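Local coordinates for amorpha-4,11-diene synthase (Artemisia annua, PDB 4GAX), which probably converts farnesyl diphosphate into a cyclic sesquiterpene with release of diphosphate, as plant sesquiterpene synthases do, at residues S152-V157 with Q185-I190; T425-M430 with E437-A442. All blocks are in the same frame, centred on the assembly; numbering follows the deposited sequence.

Contact 1. Residues S152-V157 with Q185-I190; sequences SLKNHV and QSHLSI
K154 and H187 make a small polar contact near the surface of the N-terminal domain, between short helix 151-154 and helix 175-194. The two segments bury only 153 Å² between them. K154 donates from NZ to NE2 of H187, with 3.1 Å between the two atoms. The donor does not lie flat with the ring: NZ is tilted 31° out of the imidazole plane. The lysine chain leans over the histidine on its way. CG of K154 stands above one face of the ring, near its rim. Bends at chi3 and chi4 bring CE and then NZ up to NE2, and CE of K154 comes to 3.4 Å from NE2 of H187. CG of H187 lies anti to the carbonyl carbon (chi1 -74°), which sends the ring toward the lysine. The other ring nitrogen, ND1, bonds to the backbone oxygen of F183, one turn earlier in the helix. The ring is thus gripped at both nitrogens, an arrangement consistent with a neutral histidine whose proton is on ND1. Replacing H187 with an alanine would probably leave the K154 ammonium without this acceptor and the F183 carbonyl without the ND1 bond. The setting is the all-helical N-terminal domain of plant terpene synthases. Here the chain leaves helix 151-154, turns through N155 and H156, and starts helix 157-167, with H156 as the N-cap residue. Beyond that turn the contact is thin: the methyl CD2 of L188 lies 4.5 Å from the backbone O of V157, a loose approach. L188 is buried mainly by other neighbours, among them L160, L161 and Y164 of helix 157-167 and I206 of helix 200-211. V157 also packs on I206.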
loop_
_atom_site.group_PDB
_atom_site.type_symbol
_atom_site.label_atom_id
_atom_site.label_comp_id
_atom_site.label_asym_id
_atom_site.label_seq_id
_atom_site.Cartn_x
_atom_site.Cartn_y
_atom_site.Cartn_z
ATOM N N SER A 152 -23.671 21.837 -15.904
ATOM C CA SER A 152 -22.347 22.296 -16.328
ATOM C C SER A 152 -21.194 21.372 -15.894
ATOM O O SER A 152 -20.092 21.425 -16.463
ATOM C CB SER A 152 -22.098 23.734 -15.852
ATOM O OG SER A 152 -22.101 23.834 -14.434
ATOM N N LEU A 153 -21.449 20.536 -14.885
ATOM C CA LEU A 153 -20.453 19.581 -14.414
ATOM C C LEU A 153 -20.138 18.548 -15.479
ATOM O O LEU A 153 -18.971 18.233 -15.715
ATOM C CB LEU A 153 -20.945 18.852 -13.161
ATOM C CG LEU A 153 -20.963 19.660 -11.866
ATOM C CD1 LEU A 153 -21.382 18.775 -10.697
ATOM C CD2 LEU A 153 -19.593 20.280 -11.628
ATOM N N LYS A 154 -21.188 18.016 -16.104
ATOM C CA LYS A 154 -21.055 16.929 -17.068
ATOM C C LYS A 154 -20.366 17.414 -18.332
ATOM O O LYS A 154 -19.771 16.631 -19.069
ATOM C CB LYS A 154 -22.428 16.358 -17.424
ATOM C CG LYS A 154 -23.552 16.829 -16.516
ATOM C CD LYS A 154 -24.886 16.776 -17.253
ATOM C CE LYS A 154 -25.941 16.030 -16.448
ATOM N NZ LYS A 154 -26.826 15.224 -17.335
ATOM N N ASN A 155 -20.453 18.715 -18.583
ATOM C CA ASN A 155 -19.832 19.285 -19.766
ATOM C C ASN A 155 -18.434 19.802 -19.465
ATOM O O ASN A 155 -17.984 20.803 -20.026
ATOM C CB ASN A 155 -20.724 20.363 -20.379
ATOM C CG ASN A 155 -22.051 19.807 -20.847
ATOM O OD1 ASN A 155 -22.111 19.063 -21.828
ATOM N ND2 ASN A 155 -23.123 20.149 -20.140
ATOM N N HIS A 156 -17.758 19.104 -18.558
ATOM C CA HIS A 156 -16.367 19.387 -18.244
ATOM C C HIS A 156 -15.678 18.149 -17.684
ATOM O O HIS A 156 -15.733 17.886 -16.477
ATOM C CB HIS A 156 -16.248 20.533 -17.247
ATOM C CG HIS A 156 -14.836 20.827 -16.851
ATOM N ND1 HIS A 156 -14.473 21.161 -15.564
ATOM C CD2 HIS A 156 -13.690 20.815 -17.574
ATOM C CE1 HIS A 156 -13.168 21.350 -15.512
ATOM N NE2 HIS A 156 -12.667 21.146 -16.716
ATOM N N VAL A 157 -15.010 17.408 -18.560
ATOM C CA VAL A 157 -14.416 16.130 -18.189
ATOM C C VAL A 157 -13.447 16.229 -17.018
ATOM O O VAL A 157 -13.527 15.438 -16.074
ATOM C CB VAL A 157 -13.688 15.477 -19.376
ATOM C CG1 VAL A 157 -13.195 14.087 -18.992
ATOM C CG2 VAL A 157 -14.611 15.403 -20.579
ATOM N N GLN A 185 -19.629 8.282 -12.150
ATOM C CA GLN A 185 -19.457 6.956 -12.772
ATOM C C GLN A 185 -20.291 6.810 -14.025
ATOM O O GLN A 185 -19.806 6.315 -15.052
ATOM C CB GLN A 185 -19.842 5.836 -11.801
ATOM C CG GLN A 185 -18.678 5.200 -11.062
ATOM C CD GLN A 185 -19.133 4.090 -10.130
ATOM O OE1 GLN A 185 -20.335 3.871 -9.952
ATOM N NE2 GLN A 185 -18.175 3.385 -9.527
ATOM N N SER A 186 -21.551 7.232 -13.950
ATOM C CA SER A 186 -22.450 7.056 -15.087
ATOM C C SER A 186 -22.064 7.986 -16.217
ATOM O O SER A 186 -22.049 7.587 -17.377
ATOM C CB SER A 186 -23.920 7.276 -14.698
ATOM O OG SER A 186 -24.175 8.630 -14.365
ATOM N N HIS A 187 -21.739 9.229 -15.884
ATOM C CA HIS A 187 -21.371 10.176 -16.931
ATOM C C HIS A 187 -19.986 9.907 -17.515
ATOM O O HIS A 187 -19.815 9.954 -18.732
ATOM C CB HIS A 187 -21.534 11.615 -16.447
ATOM C CG HIS A 187 -22.968 12.038 -16.369
ATOM N ND1 HIS A 187 -23.738 11.867 -15.234
ATOM C CD2 HIS A 187 -23.794 12.560 -17.307
ATOM C CE1 HIS A 187 -24.964 12.297 -15.471
ATOM N NE2 HIS A 187 -25.025 12.727 -16.716
ATOM N N LEU A 188 -19.014 9.607 -16.653
ATOM C CA LEU A 188 -17.663 9.291 -17.118
ATOM C C LEU A 188 -17.618 8.055 -18.019
ATOM O O LEU A 188 -16.899 8.048 -19.028
ATOM C CB LEU A 188 -16.686 9.177 -15.939
ATOM C CG LEU A 188 -16.315 10.502 -15.248
ATOM C CD1 LEU A 188 -15.560 10.255 -13.945
ATOM C CD2 LEU A 188 -15.492 11.410 -16.174
ATOM N N SER A 189 -18.396 7.023 -17.676
ATOM C CA SER A 189 -18.485 5.813 -18.494
ATOM C C SER A 189 -18.880 6.126 -19.932
ATOM O O SER A 189 -18.271 5.617 -20.890
ATOM C CB SER A 189 -19.517 4.842 -17.920
ATOM O OG SER A 189 -19.025 4.215 -16.756
ATOM N N ILE A 190 -19.911 6.956 -20.066
ATOM C CA ILE A 190 -20.444 7.341 -21.371
ATOM C C ILE A 190 -19.433 8.204 -22.123
ATOM O O ILE A 190 -19.190 7.994 -23.306
ATOM C CB ILE A 190 -21.735 8.172 -21.230
ATOM C CG1 ILE A 190 -22.858 7.329 -20.631
ATOM C CG2 ILE A 190 -22.179 8.716 -22.583
ATOM C CD1 ILE A 190 -24.109 8.145 -20.334
#

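Contact 2. Residues T425-M430 with E437-A442; sequences TCYLGM and EAFEWA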
loop_
_atom_site.group_PDB
_atom_site.type_symbol
_atom_site.label_atom_id
_atom_site.label_comp_id
_atom_site.label_asym_id
_atom_site.label_seq_id
_atom_site.Cartn_x
_atom_site.Cartn_y
_atom_site.Cartn_z
ATOM N N THR A 425 6.829 -3.907 11.793
ATOM C CA THR A 425 8.079 -4.131 11.052
ATOM C C THR A 425 8.468 -2.823 10.373
ATOM O O THR A 425 9.666 -2.490 10.258
ATOM C CB THR A 425 7.961 -5.243 9.997
ATOM O OG1 THR A 425 7.686 -6.496 10.640
ATOM C CG2 THR A 425 9.267 -5.372 9.208
ATOM N N CYS A 426 7.463 -2.068 9.926
ATOM C CA CYS A 426 7.723 -0.714 9.408
ATOM C C CYS A 426 8.258 0.211 10.498
ATOM O O CYS A 426 9.103 1.077 10.225
ATOM C CB CYS A 426 6.467 -0.093 8.793
ATOM S SG CYS A 426 6.048 -0.813 7.178
ATOM N N TYR A 427 7.745 0.052 11.724
ATOM C CA TYR A 427 8.253 0.840 12.841
ATOM C C TYR A 427 9.763 0.617 12.984
ATOM O O TYR A 427 10.541 1.568 13.119
ATOM C CB TYR A 427 7.586 0.437 14.154
ATOM C CG TYR A 427 6.181 0.962 14.388
ATOM C CD1 TYR A 427 5.656 0.998 15.675
ATOM C CD2 TYR A 427 5.365 1.370 13.334
ATOM C CE1 TYR A 427 4.375 1.453 15.922
ATOM C CE2 TYR A 427 4.068 1.836 13.578
ATOM C CZ TYR A 427 3.585 1.872 14.874
ATOM O OH TYR A 427 2.311 2.327 15.145
ATOM N N LEU A 428 10.176 -0.647 12.967
ATOM C CA LEU A 428 11.584 -0.981 13.177
ATOM C C LEU A 428 12.444 -0.422 12.054
ATOM O O LEU A 428 13.558 0.040 12.298
ATOM C CB LEU A 428 11.782 -2.498 13.269
ATOM C CG LEU A 428 11.136 -3.179 14.474
ATOM C CD1 LEU A 428 11.609 -4.638 14.581
ATOM C CD2 LEU A 428 11.478 -2.410 15.740
ATOM N N GLY A 429 11.922 -0.463 10.827
ATOM C CA GLY A 429 12.653 0.026 9.671
ATOM C C GLY A 429 12.715 1.543 9.654
ATOM O O GLY A 429 13.622 2.123 9.059
ATOM N N MET A 430 11.747 2.180 10.309
ATOM C CA MET A 430 11.707 3.642 10.437
ATOM C C MET A 430 11.947 4.112 11.863
ATOM O O MET A 430 11.208 4.953 12.389
ATOM C CB MET A 430 10.362 4.179 9.949
ATOM C CG MET A 430 10.187 4.080 8.463
ATOM S SD MET A 430 8.631 4.822 7.876
ATOM C CE MET A 430 7.891 3.325 7.248
ATOM N N GLU A 437 4.604 6.465 21.718
ATOM C CA GLU A 437 3.174 6.615 21.462
ATOM C C GLU A 437 2.724 5.792 20.266
ATOM O O GLU A 437 1.604 5.285 20.247
ATOM C CB GLU A 437 2.799 8.090 21.245
ATOM C CG GLU A 437 2.830 8.945 22.513
ATOM C CD GLU A 437 4.228 9.092 23.106
ATOM O OE1 GLU A 437 5.213 9.054 22.333
ATOM O OE2 GLU A 437 4.344 9.233 24.348
ATOM N N ALA A 438 3.593 5.659 19.268
ATOM C CA ALA A 438 3.232 4.907 18.083
ATOM C C ALA A 438 3.060 3.450 18.471
ATOM O O ALA A 438 2.124 2.785 18.020
ATOM C CB ALA A 438 4.277 5.059 17.008
ATOM N N PHE A 439 3.954 2.958 19.323
ATOM C CA PHE A 439 3.844 1.577 19.789
ATOM C C PHE A 439 2.648 1.373 20.698
ATOM O O PHE A 439 2.001 0.326 20.643
ATOM C CB PHE A 439 5.126 1.120 20.481
ATOM C CG PHE A 439 6.065 0.390 19.568
ATOM C CD1 PHE A 439 5.744 -0.877 19.107
ATOM C CD2 PHE A 439 7.256 0.968 19.167
ATOM C CE1 PHE A 439 6.603 -1.562 18.260
ATOM C CE2 PHE A 439 8.116 0.292 18.333
ATOM C CZ PHE A 439 7.788 -0.978 17.878
ATOM N N GLU A 440 2.361 2.359 21.544
ATOM C CA GLU A 440 1.150 2.315 22.352
ATOM C C GLU A 440 -0.063 2.177 21.434
ATOM O O GLU A 440 -0.969 1.374 21.692
ATOM C CB GLU A 440 1.027 3.574 23.216
ATOM C CG GLU A 440 2.075 3.689 24.309
ATOM C CD GLU A 440 2.058 5.052 24.989
ATOM O OE1 GLU A 440 1.266 5.924 24.561
ATOM O OE2 GLU A 440 2.838 5.251 25.948
ATOM N N TRP A 441 -0.085 2.960 20.366
ATOM C CA TRP A 441 -1.151 2.851 19.377
ATOM C C TRP A 441 -1.248 1.419 18.845
ATOM O O TRP A 441 -2.311 0.794 18.889
ATOM C CB TRP A 441 -0.915 3.820 18.215
ATOM C CG TRP A 441 -2.009 3.758 17.207
ATOM C CD1 TRP A 441 -3.256 4.312 17.312
ATOM C CD2 TRP A 441 -1.967 3.099 15.942
ATOM N NE1 TRP A 441 -3.992 4.035 16.189
ATOM C CE2 TRP A 441 -3.222 3.296 15.326
ATOM C CE3 TRP A 441 -0.989 2.362 15.264
ATOM C CZ2 TRP A 441 -3.523 2.781 14.071
ATOM C CZ3 TRP A 441 -1.287 1.856 14.013
ATOM C CH2 TRP A 441 -2.542 2.067 13.429
ATOM N N ALA A 442 -0.115 0.910 18.369
ATOM C CA ALA A 442 -0.003 -0.458 17.856
ATOM C C ALA A 442 -0.544 -1.520 18.807
ATOM O O ALA A 442 -1.227 -2.452 18.375
ATOM C CB ALA A 442 1.449 -0.770 17.492
#
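Y427 reaches from helix 419-429 to helix 436-443 and makes nearly all of this buried contact. Two interactions hold its side chain. The first is a T-shaped stack on F439. The edge of Y427 points at the face of F439, with the planes at 82° and the centroids 4.9 Å apart. The touching atom is CD1 of Y427, which sits over the centre of the phenylalanine ring, 3.6 Å from CZ of F439. The second is a hydrogen bond from OH of Y427 to the backbone O of A438, at 2.9 Å. The hydroxyl comes in from above the carbonyl plane, 58° out of it. The amide N of A442 reaches the same oxygen from the opposite face, as the regular helix bond. This buried oxygen therefore accepts two bonds. The first torsion of Y427 puts CG beside the backbone N, and from there the ring extends across to the second helix. CE1 of Y427 packs on CB of A438 at 3.8 Å. The hydroxyl OH of Y427 also meets the edge of the W441 indole, 3.3 Å from CE3 of W441.

Away from this ring the contact is looser. L428 only grazes the rim of F439, with CD2 of L428 to CZ of F439 at 4.5 Å. W441 is partly exposed and turns to loop residues P446, T514 and T516. The solvent side carries E437 and E440. F383 of helix 374-399 packs on both F439 and A442.

The axes of 425-429 and 437-442 run almost antiparallel, at 170°, with a closest approach of 11.5 Å, a distance the tyrosine bridges. Two helices joined by a short loop in this way form an antiparallel helical hairpin, part of the all-helical class I terpene synthase fold of the metal-binding domain.

In the fold
The two contacts belong to different domains and share no helix. Contact 1 lies in the N-terminal domain, its centre about 29 Å from the centre of the chain. Contact 2 lies in the metal-binding domain, its centre about 17 Å from that of the chain and on the opposite side of it. Their nearest atoms are about 28 Å apart. The chemistry differs with depth. Contact 1 is partly buried and relies on a charged side chain meeting a histidine nitrogen. Contact 2 is buried and mostly aromatic, and its single hydrogen bond between the segments goes from a tyrosine hydroxyl to a backbone oxygen. Contact 2 closes a short local hairpin, whereas 27 mostly helical residues separate the segments of contact 1.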